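Local coordinates for protein aminotransferase class I and II (Streptococcus suis 89/1591, PDB 3OP7) that probably transfers amino groups between amino acids and keto acids, using pyridoxal phosphate bound to a lysine as a Schiff base, at residues L285-D289 and Y300-V305; S307-I313 and G344-F350; M319-C323 and V335-R339. All coordinates share one frame; numbering follows the deposited sequence.

Interaction 1. Residues L285-D289 and Y300-V305; sequences LAILD and YIRPAV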
ATOM      1  N   LEU A 285      -4.900 -25.356  18.983  1.00 38.69           N
ATOM      2  CA  LEU A 285      -3.696 -26.159  18.795  1.00 38.80           C
ATOM      3  C   LEU A 285      -3.845 -27.521  19.475  1.00 41.28           C
ATOM      4  O   LEU A 285      -3.400 -28.541  18.918  1.00 43.08           O
ATOM      5  CB  LEU A 285      -2.444 -25.427  19.263  1.00 37.11           C
ATOM      6  CG  LEU A 285      -1.093 -26.050  18.902  1.00 38.23           C
ATOM      7  CD1 LEU A 285      -1.015 -26.548  17.456  1.00 34.32           C
ATOM      8  CD2 LEU A 285      -0.011 -25.079  19.200  1.00 33.79           C
ATOM      9  N   ALA A 286      -4.453 -27.571  20.665  1.00 43.29           N
ATOM     10  CA  ALA A 286      -4.652 -28.877  21.341  1.00 44.85           C
ATOM     11  C   ALA A 286      -5.541 -29.813  20.510  1.00 45.92           C
ATOM     12  O   ALA A 286      -5.329 -31.008  20.475  1.00 46.11           O
ATOM     13  CB  ALA A 286      -5.218 -28.715  22.767  1.00 46.05           C
ATOM     14  N   ILE A 287      -6.521 -29.243  19.823  1.00 45.44           N
ATOM     15  CA  ILE A 287      -7.408 -30.001  18.941  1.00 46.48           C
ATOM     16  C   ILE A 287      -6.627 -30.549  17.736  1.00 45.63           C
ATOM     17  O   ILE A 287      -6.757 -31.746  17.385  1.00 45.65           O
ATOM     18  CB  ILE A 287      -8.590 -29.118  18.487  1.00 45.53           C
ATOM     19  CG1 ILE A 287      -9.553 -28.902  19.652  1.00 48.12           C
ATOM     20  CG2 ILE A 287      -9.342 -29.735  17.315  1.00 46.73           C
ATOM     21  CD1 ILE A 287     -10.583 -27.841  19.353  1.00 47.14           C
ATOM     22  N   LEU A 288      -5.819 -29.680  17.123  1.00 43.91           N
ATOM     23  CA  LEU A 288      -4.944 -30.054  16.020  1.00 43.97           C
ATOM     24  C   LEU A 288      -3.954 -31.148  16.426  1.00 44.77           C
ATOM     25  O   LEU A 288      -3.797 -32.139  15.682  1.00 44.49           O
ATOM     26  CB  LEU A 288      -4.179 -28.836  15.490  1.00 42.62           C
ATOM     27  CG  LEU A 288      -3.339 -29.045  14.231  1.00 42.74           C
ATOM     28  CD1 LEU A 288      -4.218 -29.535  13.065  1.00 43.14           C
ATOM     29  CD2 LEU A 288      -2.612 -27.734  13.921  1.00 34.76           C
ATOM     30  N   ASP A 289      -3.306 -30.979  17.587  1.00 45.00           N
ATOM     31  CA  ASP A 289      -2.345 -31.984  18.113  1.00 46.39           C
ATOM     32  C   ASP A 289      -2.935 -33.358  18.277  1.00 48.91           C
ATOM     33  O   ASP A 289      -2.322 -34.338  17.868  1.00 49.68           O
ATOM     34  CB  ASP A 289      -1.731 -31.543  19.453  1.00 46.48           C
ATOM     35  CG  ASP A 289      -0.636 -30.461  19.284  1.00 47.11           C
ATOM     36  OD1 ASP A 289       0.061 -30.440  18.237  1.00 49.25           O
ATOM     37  OD2 ASP A 289      -0.488 -29.625  20.204  1.00 50.03           O
ATOM     38  N   TYR A 300       3.499 -33.739  11.768  1.00 41.71           N
ATOM     39  CA  TYR A 300       4.111 -32.402  11.596  1.00 40.44           C
ATOM     40  C   TYR A 300       5.127 -32.040  12.677  1.00 40.67           C
ATOM     41  O   TYR A 300       5.268 -32.776  13.680  1.00 41.30           O
ATOM     42  CB  TYR A 300       3.019 -31.340  11.455  1.00 39.84           C
ATOM     43  CG  TYR A 300       2.336 -30.784  12.695  1.00 39.40           C
ATOM     44  CD1 TYR A 300       2.294 -31.471  13.908  1.00 39.43           C
ATOM     45  CD2 TYR A 300       1.611 -29.625  12.607  1.00 37.11           C
ATOM     46  CE1 TYR A 300       1.588 -30.946  15.018  1.00 41.05           C
ATOM     47  CE2 TYR A 300       0.923 -29.095  13.707  1.00 38.22           C
ATOM     48  CZ  TYR A 300       0.915 -29.751  14.902  1.00 39.98           C
ATOM     49  OH  TYR A 300       0.223 -29.233  15.983  1.00 39.44           O
ATOM     50  N   ILE A 301       5.825 -30.916  12.434  1.00 39.71           N
ATOM     51  CA  ILE A 301       6.618 -30.241  13.470  1.00 39.11           C
ATOM     52  C   ILE A 301       5.731 -29.149  14.039  1.00 37.52           C
ATOM     53  O   ILE A 301       5.456 -28.137  13.356  1.00 36.59           O
ATOM     54  CB  ILE A 301       7.918 -29.609  12.942  1.00 38.47           C
ATOM     55  CG1 ILE A 301       8.797 -30.663  12.228  1.00 39.74           C
ATOM     56  CG2 ILE A 301       8.690 -28.999  14.109  1.00 38.02           C
ATOM     57  CD1 ILE A 301       9.367 -31.654  13.150  1.00 42.34           C
ATOM     58  N   ARG A 302       5.256 -29.396  15.264  1.00 38.52           N
ATOM     59  CA  ARG A 302       4.332 -28.477  15.942  1.00 38.38           C
ATOM     60  C   ARG A 302       4.866 -27.049  15.940  1.00 36.62           C
ATOM     61  O   ARG A 302       5.982 -26.822  16.395  1.00 36.54           O
ATOM     62  CB  ARG A 302       4.110 -28.958  17.389  1.00 39.91           C
ATOM     63  CG  ARG A 302       3.070 -28.199  18.202  1.00 41.50           C
ATOM     64  CD  ARG A 302       3.121 -28.677  19.629  1.00 45.19           C
ATOM     65  NE  ARG A 302       2.055 -28.176  20.492  1.00 45.02           N
ATOM     66  CZ  ARG A 302       2.145 -27.156  21.352  1.00 48.07           C
ATOM     67  NH1 ARG A 302       3.240 -26.425  21.455  1.00 47.46           N
ATOM     68  NH2 ARG A 302       1.098 -26.850  22.119  1.00 49.77           N
ATOM     69  N   PRO A 303       4.059 -26.093  15.449  1.00 34.48           N
ATOM     70  CA  PRO A 303       4.464 -24.677  15.388  1.00 33.53           C
ATOM     71  C   PRO A 303       4.686 -24.112  16.787  1.00 33.76           C
ATOM     72  O   PRO A 303       4.202 -24.667  17.763  1.00 33.72           O
ATOM     73  CB  PRO A 303       3.291 -24.013  14.707  1.00 32.93           C
ATOM     74  CG  PRO A 303       2.118 -24.872  15.057  1.00 34.56           C
ATOM     75  CD  PRO A 303       2.659 -26.258  15.012  1.00 34.79           C
ATOM     76  N   ALA A 304       5.401 -23.007  16.880  1.00 32.46           N
ATOM     77  CA  ALA A 304       5.710 -22.430  18.177  1.00 33.43           C
ATOM     78  C   ALA A 304       4.499 -21.581  18.679  1.00 33.23           C
ATOM     79  O   ALA A 304       4.668 -20.428  19.021  1.00 32.25           O
ATOM     80  CB  ALA A 304       6.988 -21.541  18.053  1.00 33.28           C
ATOM     81  N   VAL A 305       3.318 -22.212  18.787  1.00 34.16           N
ATOM     82  CA  VAL A 305       2.081 -21.564  19.265  1.00 33.64           C
ATOM     83  C   VAL A 305       1.895 -20.237  18.512  1.00 32.35           C
ATOM     84  O   VAL A 305       1.787 -19.157  19.098  1.00 31.85           O
ATOM     85  CB  VAL A 305       2.042 -21.412  20.821  1.00 35.22           C
ATOM     86  CG1 VAL A 305       0.601 -21.201  21.305  1.00 36.10           C
ATOM     87  CG2 VAL A 305       2.657 -22.653  21.561  1.00 36.34           C
TER
HETATM   88  O   HOH W   1      -1.433 -28.622  22.439  1.00 43.03           O
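Two side chains of segment 300-305 converge on a single carboxylate: D289 receives the hydroxyl of Y300 at one oxygen and the guanidinium of R302 at the other. The carboxylate and the guanidinium are nearly coplanar, 24° apart, and NE of R302 gives D289 OD2 an almost straight bond of 2.9 Å on the syn side, forming a salt bridge. R302 gets there on an extended chain whose CG lies opposite the backbone N (chi1 -174°). The tyrosine ring is turned steeply to the same carboxylate, at 68°, and Y300 OH donates to D289 OD1 over 2.6 Å from above the carboxylate plane. A water bridges the salt-bridged pair, donating to D289 OD2 and accepting from R302 NH2. L285 divides its two methyls between the two partners: CD2 lies over one face of the R302 guanidinium, 3.6 Å from its NH2, while CD1 sits 3.3 Å from Y300 OH. L288 CD2 packs obliquely on the ring at Y300 CE2, 3.8 Å away. Long helix 270-294 is thus tied to the chain linking strands 298-300 and 309-313, a helix-to-loop packing beside the antiparallel sheet, in what is probably the small domain of a fold-type I aminotransferase.

Interaction 2. Residues S307-I313 and G344-F350; sequences STSFVKI and GYVRLGF
Strands 309-313 and 345-348 run antiparallel as the two inner strands of a four-stranded sheet, with F310/R347 and K312/Y345 as non-hydrogen-bonded pairs and V311/V346 as a hydrogen-bonded one. Backbone bonds hold the middle firmly: V311 N reaches V346 O, and V346 N returns to V311 O, each over 2.9 Å. I313 N binds G344 O at the end of the pairing, where a water lies within bonding distance of both G344 O and I313 O, though it may not serve both at once. At the other end the S309 N bond to L348 O is weak, but the serine side chain adds to it. With chi1 at 67°, S309 OG sits between the backbone N and the carbonyl carbon and donates to L348 O over 2.9 Å.

Aromatic contacts gather on the face carrying F310, K312, Y345 and R347. The F310 and Y345 rings are almost parallel, 7° apart, yet slid so far that they barely overlap; what lies over the F310 face is the CB of Y345, a CH-pi contact 3.6 Å from the ring centroid. The aliphatic part of K312 crosses Y345 at a slant, CB and CG near its CE2; the tyrosine hydroxyl bonds to E136 and its ring meets W140 edge-to-face.

Apolar packing fills the other face, where V346 CG2 meets V311 CB and I313 CG1. Helices 319-330 and 270-294 cover this side, M319 and C323 touching V346, L288 touching S309 and I292 touching V311.

Polar ends are satisfied by loops outside the pair. R347, bent at chi3, bonds N165 through NH1 and A25 through NH2, and T308 OG1 binds P166 O. Across that arginine's chain, at about a right angle, T308 OG1 stands 3.4 Å from R347 CG.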
ATOM      1  N   SER A 307      -0.380 -19.139  14.653  1.00 31.44           N
ATOM      2  CA  SER A 307      -1.553 -19.573  13.866  1.00 32.06           C
ATOM      3  C   SER A 307      -1.259 -20.115  12.450  1.00 33.11           C
ATOM      4  O   SER A 307      -2.118 -19.981  11.549  1.00 35.12           O
ATOM      5  CB  SER A 307      -2.543 -18.364  13.758  1.00 29.91           C
ATOM      6  OG  SER A 307      -1.990 -17.202  13.112  1.00 29.89           O
ATOM      7  N   THR A 308      -0.054 -20.657  12.197  1.00 32.23           N
ATOM      8  CA  THR A 308       0.190 -21.348  10.927  1.00 31.74           C
ATOM      9  C   THR A 308       0.850 -22.683  11.232  1.00 32.38           C
ATOM     10  O   THR A 308       1.548 -22.845  12.236  1.00 33.27           O
ATOM     11  CB  THR A 308       0.994 -20.528   9.901  1.00 31.32           C
ATOM     12  OG1 THR A 308       1.149 -21.274   8.661  1.00 28.83           O
ATOM     13  CG2 THR A 308       2.367 -20.102  10.465  1.00 32.52           C
ATOM     14  N   SER A 309       0.534 -23.684  10.422  1.00 33.92           N
ATOM     15  CA  SER A 309       1.189 -24.975  10.540  1.00 33.68           C
ATOM     16  C   SER A 309       1.373 -25.590   9.161  1.00 34.23           C
ATOM     17  O   SER A 309       0.727 -25.195   8.179  1.00 33.15           O
ATOM     18  CB  SER A 309       0.410 -25.974  11.450  1.00 36.31           C
ATOM     19  OG  SER A 309      -0.828 -26.341  10.864  1.00 35.50           O
ATOM     20  N   PHE A 310       2.265 -26.571   9.092  1.00 33.80           N
ATOM     21  CA  PHE A 310       2.686 -27.143   7.797  1.00 33.26           C
ATOM     22  C   PHE A 310       2.715 -28.630   8.046  1.00 34.90           C
ATOM     23  O   PHE A 310       3.623 -29.138   8.697  1.00 36.11           O
ATOM     24  CB  PHE A 310       4.038 -26.608   7.373  1.00 32.75           C
ATOM     25  CG  PHE A 310       4.292 -26.608   5.876  1.00 30.68           C
ATOM     26  CD1 PHE A 310       3.349 -26.163   4.980  1.00 31.00           C
ATOM     27  CD2 PHE A 310       5.510 -27.051   5.381  1.00 31.51           C
ATOM     28  CE1 PHE A 310       3.618 -26.118   3.602  1.00 32.64           C
ATOM     29  CE2 PHE A 310       5.779 -27.047   4.029  1.00 33.06           C
ATOM     30  CZ  PHE A 310       4.838 -26.548   3.133  1.00 33.41           C
ATOM     31  N   VAL A 311       1.709 -29.304   7.507  1.00 35.24           N
ATOM     32  CA  VAL A 311       1.425 -30.667   7.879  1.00 36.91           C
ATOM     33  C   VAL A 311       1.868 -31.578   6.741  1.00 37.94           C
ATOM     34  O   VAL A 311       1.650 -31.298   5.552  1.00 37.79           O
ATOM     35  CB  VAL A 311      -0.088 -30.810   8.158  1.00 37.74           C
ATOM     36  CG1 VAL A 311      -0.465 -32.202   8.481  1.00 39.07           C
ATOM     37  CG2 VAL A 311      -0.505 -29.874   9.283  1.00 38.00           C
ATOM     38  N   LYS A 312       2.552 -32.648   7.112  1.00 39.42           N
ATOM     39  CA  LYS A 312       3.078 -33.602   6.145  1.00 41.43           C
ATOM     40  C   LYS A 312       2.050 -34.694   5.882  1.00 42.84           C
ATOM     41  O   LYS A 312       1.703 -35.434   6.797  1.00 42.99           O
ATOM     42  CB  LYS A 312       4.359 -34.238   6.697  1.00 41.82           C
ATOM     43  CG  LYS A 312       5.159 -34.998   5.664  1.00 46.22           C
ATOM     44  CD  LYS A 312       6.326 -35.715   6.326  1.00 51.06           C
ATOM     45  CE  LYS A 312       7.398 -36.155   5.329  1.00 53.48           C
ATOM     46  NZ  LYS A 312       8.673 -36.449   6.064  1.00 53.01           N
ATOM     47  N   ILE A 313       1.599 -34.804   4.635  1.00 43.07           N
ATOM     48  CA  ILE A 313       0.591 -35.792   4.236  1.00 45.58           C
ATOM     49  C   ILE A 313       1.282 -36.962   3.527  1.00 47.46           C
ATOM     50  O   ILE A 313       1.815 -36.785   2.431  1.00 47.03           O
ATOM     51  CB  ILE A 313      -0.491 -35.145   3.281  1.00 45.07           C
ATOM     52  CG1 ILE A 313      -1.095 -33.890   3.886  1.00 44.97           C
ATOM     53  CG2 ILE A 313      -1.599 -36.179   2.932  1.00 47.17           C
ATOM     54  CD1 ILE A 313      -1.826 -34.071   5.202  1.00 46.16           C
ATOM     55  N   GLY A 344       4.215 -32.387  -0.787  1.00 42.58           N
ATOM     56  CA  GLY A 344       4.127 -33.382   0.271  1.00 43.27           C
ATOM     57  C   GLY A 344       3.565 -32.840   1.572  1.00 41.72           C
ATOM     58  O   GLY A 344       3.371 -33.623   2.515  1.00 42.15           O
ATOM     59  N   TYR A 345       3.263 -31.526   1.598  1.00 39.33           N
ATOM     60  CA  TYR A 345       2.768 -30.830   2.773  1.00 37.69           C
ATOM     61  C   TYR A 345       1.605 -29.917   2.398  1.00 36.98           C
ATOM     62  O   TYR A 345       1.479 -29.476   1.238  1.00 37.43           O
ATOM     63  CB  TYR A 345       3.872 -29.930   3.371  1.00 36.69           C
ATOM     64  CG  TYR A 345       5.117 -30.635   3.816  1.00 37.43           C
ATOM     65  CD1 TYR A 345       6.106 -30.963   2.906  1.00 40.53           C
ATOM     66  CD2 TYR A 345       5.321 -30.968   5.152  1.00 39.42           C
ATOM     67  CE1 TYR A 345       7.269 -31.617   3.317  1.00 43.51           C
ATOM     68  CE2 TYR A 345       6.470 -31.659   5.563  1.00 40.45           C
ATOM     69  CZ  TYR A 345       7.443 -31.960   4.640  1.00 43.34           C
ATOM     70  OH  TYR A 345       8.617 -32.629   4.999  1.00 44.17           O
ATOM     71  N   VAL A 346       0.826 -29.525   3.401  1.00 36.16           N
ATOM     72  CA  VAL A 346      -0.224 -28.513   3.226  1.00 35.39           C
ATOM     73  C   VAL A 346      -0.089 -27.466   4.338  1.00 34.70           C
ATOM     74  O   VAL A 346       0.300 -27.825   5.440  1.00 34.44           O
ATOM     75  CB  VAL A 346      -1.621 -29.181   3.279  1.00 36.64           C
ATOM     76  CG1 VAL A 346      -1.793 -30.157   2.118  1.00 38.20           C
ATOM     77  CG2 VAL A 346      -1.842 -29.924   4.615  1.00 38.09           C
ATOM     78  N   ARG A 347      -0.351 -26.186   4.047  1.00 33.43           N
ATOM     79  CA  ARG A 347      -0.452 -25.160   5.094  1.00 32.97           C
ATOM     80  C   ARG A 347      -1.896 -25.178   5.652  1.00 34.58           C
ATOM     81  O   ARG A 347      -2.862 -25.089   4.883  1.00 35.41           O
ATOM     82  CB  ARG A 347      -0.102 -23.785   4.601  1.00 31.89           C
ATOM     83  CG  ARG A 347       0.118 -22.845   5.775  1.00 31.63           C
ATOM     84  CD  ARG A 347       0.377 -21.494   5.308  1.00 30.83           C
ATOM     85  NE  ARG A 347      -0.855 -20.899   4.799  1.00 30.15           N
ATOM     86  CZ  ARG A 347      -0.933 -19.666   4.312  1.00 32.71           C
ATOM     87  NH1 ARG A 347       0.166 -18.894   4.194  1.00 32.44           N
ATOM     88  NH2 ARG A 347      -2.118 -19.218   3.904  1.00 31.15           N
ATOM     89  N   LEU A 348      -1.999 -25.361   6.968  1.00 35.15           N
ATOM     90  CA  LEU A 348      -3.264 -25.452   7.703  1.00 35.78           C
ATOM     91  C   LEU A 348      -3.343 -24.317   8.757  1.00 34.51           C
ATOM     92  O   LEU A 348      -2.504 -24.253   9.659  1.00 35.39           O
ATOM     93  CB  LEU A 348      -3.321 -26.809   8.376  1.00 36.09           C
ATOM     94  CG  LEU A 348      -4.700 -27.214   8.904  1.00 38.18           C
ATOM     95  CD1 LEU A 348      -4.759 -28.742   8.952  1.00 36.22           C
ATOM     96  CD2 LEU A 348      -5.057 -26.582  10.253  1.00 35.99           C
ATOM     97  N   GLY A 349      -4.313 -23.422   8.633  1.00 33.19           N
ATOM     98  CA  GLY A 349      -4.480 -22.332   9.581  1.00 32.83           C
ATOM     99  C   GLY A 349      -5.549 -22.741  10.593  1.00 34.45           C
ATOM    100  O   GLY A 349      -6.721 -22.877  10.244  1.00 35.20           O
ATOM    101  N   PHE A 350      -5.151 -22.920  11.845  1.00 34.80           N
ATOM    102  CA  PHE A 350      -6.035 -23.539  12.822  1.00 35.54           C
ATOM    103  C   PHE A 350      -6.696 -22.594  13.834  1.00 36.09           C
ATOM    104  O   PHE A 350      -7.477 -23.070  14.670  1.00 36.73           O
ATOM    105  CB  PHE A 350      -5.280 -24.633  13.595  1.00 36.38           C
ATOM    106  CG  PHE A 350      -4.129 -24.113  14.405  1.00 35.67           C
ATOM    107  CD1 PHE A 350      -2.853 -23.997  13.846  1.00 35.50           C
ATOM    108  CD2 PHE A 350      -4.316 -23.690  15.709  1.00 36.22           C
ATOM    109  CE1 PHE A 350      -1.777 -23.461  14.602  1.00 35.58           C
ATOM    110  CE2 PHE A 350      -3.254 -23.171  16.457  1.00 35.06           C
ATOM    111  CZ  PHE A 350      -1.979 -23.079  15.907  1.00 34.45           C
TER
HETATM  112  O   HOH W   2       4.735 -35.840   2.406  1.00 47.26           O

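Interaction 3. Residues M319-C323 and V335-R339; sequences MEDFC and VPGNR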
HETATM    1  N   MSE A 319       0.264 -32.341  -3.961  1.00 42.75           N
HETATM    2  CA  MSE A 319      -0.655 -31.738  -2.985  1.00 42.63           C
HETATM    3  C   MSE A 319      -1.630 -30.764  -3.630  1.00 42.45           C
HETATM    4  O   MSE A 319      -2.724 -30.518  -3.081  1.00 43.72           O
HETATM    5  CB  MSE A 319       0.107 -31.030  -1.852  1.00 40.53           C
HETATM    6  CG  MSE A 319       0.655 -31.978  -0.811  1.00 39.59           C
HETATM    7 SE   MSE A 319      -0.709 -33.048   0.069  0.75 39.14          SE
HETATM    8  CE  MSE A 319      -0.299 -34.714  -0.792  1.00 43.17           C
ATOM      9  N   GLU A 320      -1.252 -30.155  -4.752  1.00 42.23           N
ATOM     10  CA  GLU A 320      -2.209 -29.279  -5.440  1.00 41.79           C
ATOM     11  C   GLU A 320      -3.402 -30.120  -5.914  1.00 44.12           C
ATOM     12  O   GLU A 320      -4.552 -29.735  -5.730  1.00 43.98           O
ATOM     13  CB  GLU A 320      -1.556 -28.505  -6.582  1.00 42.06           C
ATOM     14  CG  GLU A 320      -2.540 -27.674  -7.430  1.00 41.64           C
ATOM     15  CD  GLU A 320      -2.228 -26.171  -7.488  1.00 40.60           C
ATOM     16  OE1 GLU A 320      -1.257 -25.689  -6.887  1.00 42.81           O
ATOM     17  OE2 GLU A 320      -3.035 -25.451  -8.122  1.00 42.46           O
ATOM     18  N   ASP A 321      -3.148 -31.293  -6.481  1.00 45.33           N
ATOM     19  CA  ASP A 321      -4.237 -32.166  -6.883  1.00 48.34           C
ATOM     20  C   ASP A 321      -5.031 -32.651  -5.634  1.00 48.36           C
ATOM     21  O   ASP A 321      -6.277 -32.704  -5.647  1.00 50.15           O
ATOM     22  CB  ASP A 321      -3.702 -33.391  -7.633  1.00 50.53           C
ATOM     23  CG  ASP A 321      -3.029 -33.059  -8.988  1.00 53.51           C
ATOM     24  OD1 ASP A 321      -3.042 -31.911  -9.462  1.00 56.08           O
ATOM     25  OD2 ASP A 321      -2.499 -34.011  -9.606  1.00 60.53           O
ATOM     26  N   PHE A 322      -4.312 -33.010  -4.567  1.00 46.55           N
ATOM     27  CA  PHE A 322      -4.938 -33.493  -3.330  1.00 45.87           C
ATOM     28  C   PHE A 322      -5.873 -32.429  -2.766  1.00 44.53           C
ATOM     29  O   PHE A 322      -7.019 -32.700  -2.414  1.00 45.10           O
ATOM     30  CB  PHE A 322      -3.850 -33.799  -2.318  1.00 45.03           C
ATOM     31  CG  PHE A 322      -4.344 -34.285  -0.987  1.00 45.48           C
ATOM     32  CD1 PHE A 322      -4.668 -33.390   0.022  1.00 44.34           C
ATOM     33  CD2 PHE A 322      -4.403 -35.634  -0.716  1.00 49.89           C
ATOM     34  CE1 PHE A 322      -5.079 -33.840   1.266  1.00 46.30           C
ATOM     35  CE2 PHE A 322      -4.821 -36.098   0.530  1.00 50.71           C
ATOM     36  CZ  PHE A 322      -5.154 -35.208   1.515  1.00 47.33           C
ATOM     37  N   CYS A 323      -5.366 -31.214  -2.656  1.00 41.53           N
ATOM     38  CA  CYS A 323      -6.179 -30.126  -2.135  1.00 41.16           C
ATOM     39  C   CYS A 323      -7.351 -29.716  -3.044  1.00 41.50           C
ATOM     40  O   CYS A 323      -8.403 -29.318  -2.540  1.00 42.17           O
ATOM     41  CB  CYS A 323      -5.313 -28.906  -1.838  1.00 38.22           C
ATOM     42  SG  CYS A 323      -4.207 -29.144  -0.394  1.00 38.37           S
ATOM     43  N   VAL A 335      -3.963 -24.767   1.826  1.00 33.95           N
ATOM     44  CA  VAL A 335      -3.025 -24.278   0.796  1.00 33.25           C
ATOM     45  C   VAL A 335      -1.994 -25.379   0.551  1.00 33.39           C
ATOM     46  O   VAL A 335      -1.315 -25.798   1.485  1.00 34.53           O
ATOM     47  CB  VAL A 335      -2.356 -22.968   1.144  1.00 32.86           C
ATOM     48  CG1 VAL A 335      -1.452 -22.493  -0.069  1.00 31.34           C
ATOM     49  CG2 VAL A 335      -3.435 -21.912   1.488  1.00 30.74           C
ATOM     50  N   PRO A 336      -1.907 -25.877  -0.693  1.00 33.19           N
ATOM     51  CA  PRO A 336      -0.994 -27.006  -0.903  1.00 34.02           C
ATOM     52  C   PRO A 336       0.465 -26.589  -0.897  1.00 33.05           C
ATOM     53  O   PRO A 336       0.788 -25.435  -1.268  1.00 32.62           O
ATOM     54  CB  PRO A 336      -1.375 -27.524  -2.296  1.00 35.55           C
ATOM     55  CG  PRO A 336      -1.928 -26.349  -3.005  1.00 34.02           C
ATOM     56  CD  PRO A 336      -2.621 -25.522  -1.931  1.00 33.35           C
ATOM     57  N   GLY A 337       1.327 -27.533  -0.503  1.00 34.34           N
ATOM     58  CA  GLY A 337       2.722 -27.249  -0.220  1.00 35.14           C
ATOM     59  C   GLY A 337       3.570 -26.801  -1.398  1.00 35.87           C
ATOM     60  O   GLY A 337       4.548 -26.097  -1.196  1.00 36.78           O
ATOM     61  N   ASN A 338       3.203 -27.214  -2.607  1.00 37.44           N
ATOM     62  CA  ASN A 338       3.899 -26.768  -3.819  1.00 38.61           C
ATOM     63  C   ASN A 338       3.844 -25.260  -4.001  1.00 38.27           C
ATOM     64  O   ASN A 338       4.691 -24.697  -4.687  1.00 38.78           O
ATOM     65  CB  ASN A 338       3.322 -27.455  -5.061  1.00 40.08           C
ATOM     66  CG  ASN A 338       1.863 -27.110  -5.262  1.00 41.92           C
ATOM     67  OD1 ASN A 338       1.061 -27.350  -4.373  1.00 40.98           O
ATOM     68  ND2 ASN A 338       1.521 -26.525  -6.406  1.00 41.86           N
ATOM     69  N   ARG A 339       2.860 -24.592  -3.397  1.00 38.12           N
ATOM     70  CA  ARG A 339       2.796 -23.122  -3.440  1.00 38.04           C
ATOM     71  C   ARG A 339       3.903 -22.464  -2.592  1.00 38.23           C
ATOM     72  O   ARG A 339       4.114 -21.232  -2.699  1.00 38.87           O
ATOM     73  CB  ARG A 339       1.418 -22.613  -3.001  1.00 37.64           C
ATOM     74  CG  ARG A 339       0.232 -23.113  -3.847  1.00 38.77           C
ATOM     75  CD  ARG A 339       0.364 -22.654  -5.283  1.00 39.54           C
ATOM     76  NE  ARG A 339      -0.673 -23.092  -6.219  1.00 39.38           N
ATOM     77  CZ  ARG A 339      -1.371 -22.288  -7.015  1.00 37.25           C
ATOM     78  NH1 ARG A 339      -1.203 -20.955  -6.966  1.00 35.08           N
ATOM     79  NH2 ARG A 339      -2.223 -22.812  -7.877  1.00 38.18           N
TER
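The carboxylate of E320 and the guanidinium of R339 meet edge to edge, their planes only 13° apart. The arginine grips side-on with two nitrogens: R339 NE gives to E320 OE1 over 2.7 Å and NH2 to E320 OE2 over 2.8 Å, each oxygen using its syn lone pair, in a bidentate salt bridge. The amide of N338 stands steeply to the carboxylate, 69° from its plane, and its ND2 meets E320 OE1 on the anti side, 2.9 Å away along a nearly straight N-H line. OE1 therefore accepts from two donors, and the three bonds together fix the rotation of the carboxylate. The positive charge of R339, with the amide's N-H, would tend to favour the ionised form of E320. A bend at chi2 of 122° swings the end of E320 toward R339, whose NH1 has a second acidic partner in E11, of helix 8-16.

Next to the salt bridge, P336 presses its ring against the first turn of the helix. Its CB lies 3.4 Å from M319 O and 3.8 Å from C323 SG, while M319 CB approaches the same carbon. Selenomethionine M319 then turns its chain away, toward I313 and V346. W12 of helix 8-16 also touches E320, C323, P336 and R339. The contact folds the start of helix 319-330 back onto strand 335-336 and the 3-10 turn following it, a helix-to-edge-strand packing at the margin of the antiparallel C-terminal sheet.

Overall arrangement
Interaction 2 forms the middle of a small antiparallel sheet, and the other two contacts dock helices around it. Interaction 1 lies about 10 Å from it, centre to centre, and touches it where P303 CB meets T308 O at 3.2 Å and L285 CB meets F350 CE2. Interaction 3 is nested in the chain loop that interaction 2 closes; their centres are also about 10 Å apart, and strand 335-336 joins the sheet through a probable hydrogen bond from R347 N to V335 O, 2.8 Å. Interactions 1 and 3 do not touch, their nearest atoms about 12 Å apart. The R347 side chain is about 6 Å from a bound unidentified molecule, probably from the crystallisation liquor, which may nonetheless mark a pocket.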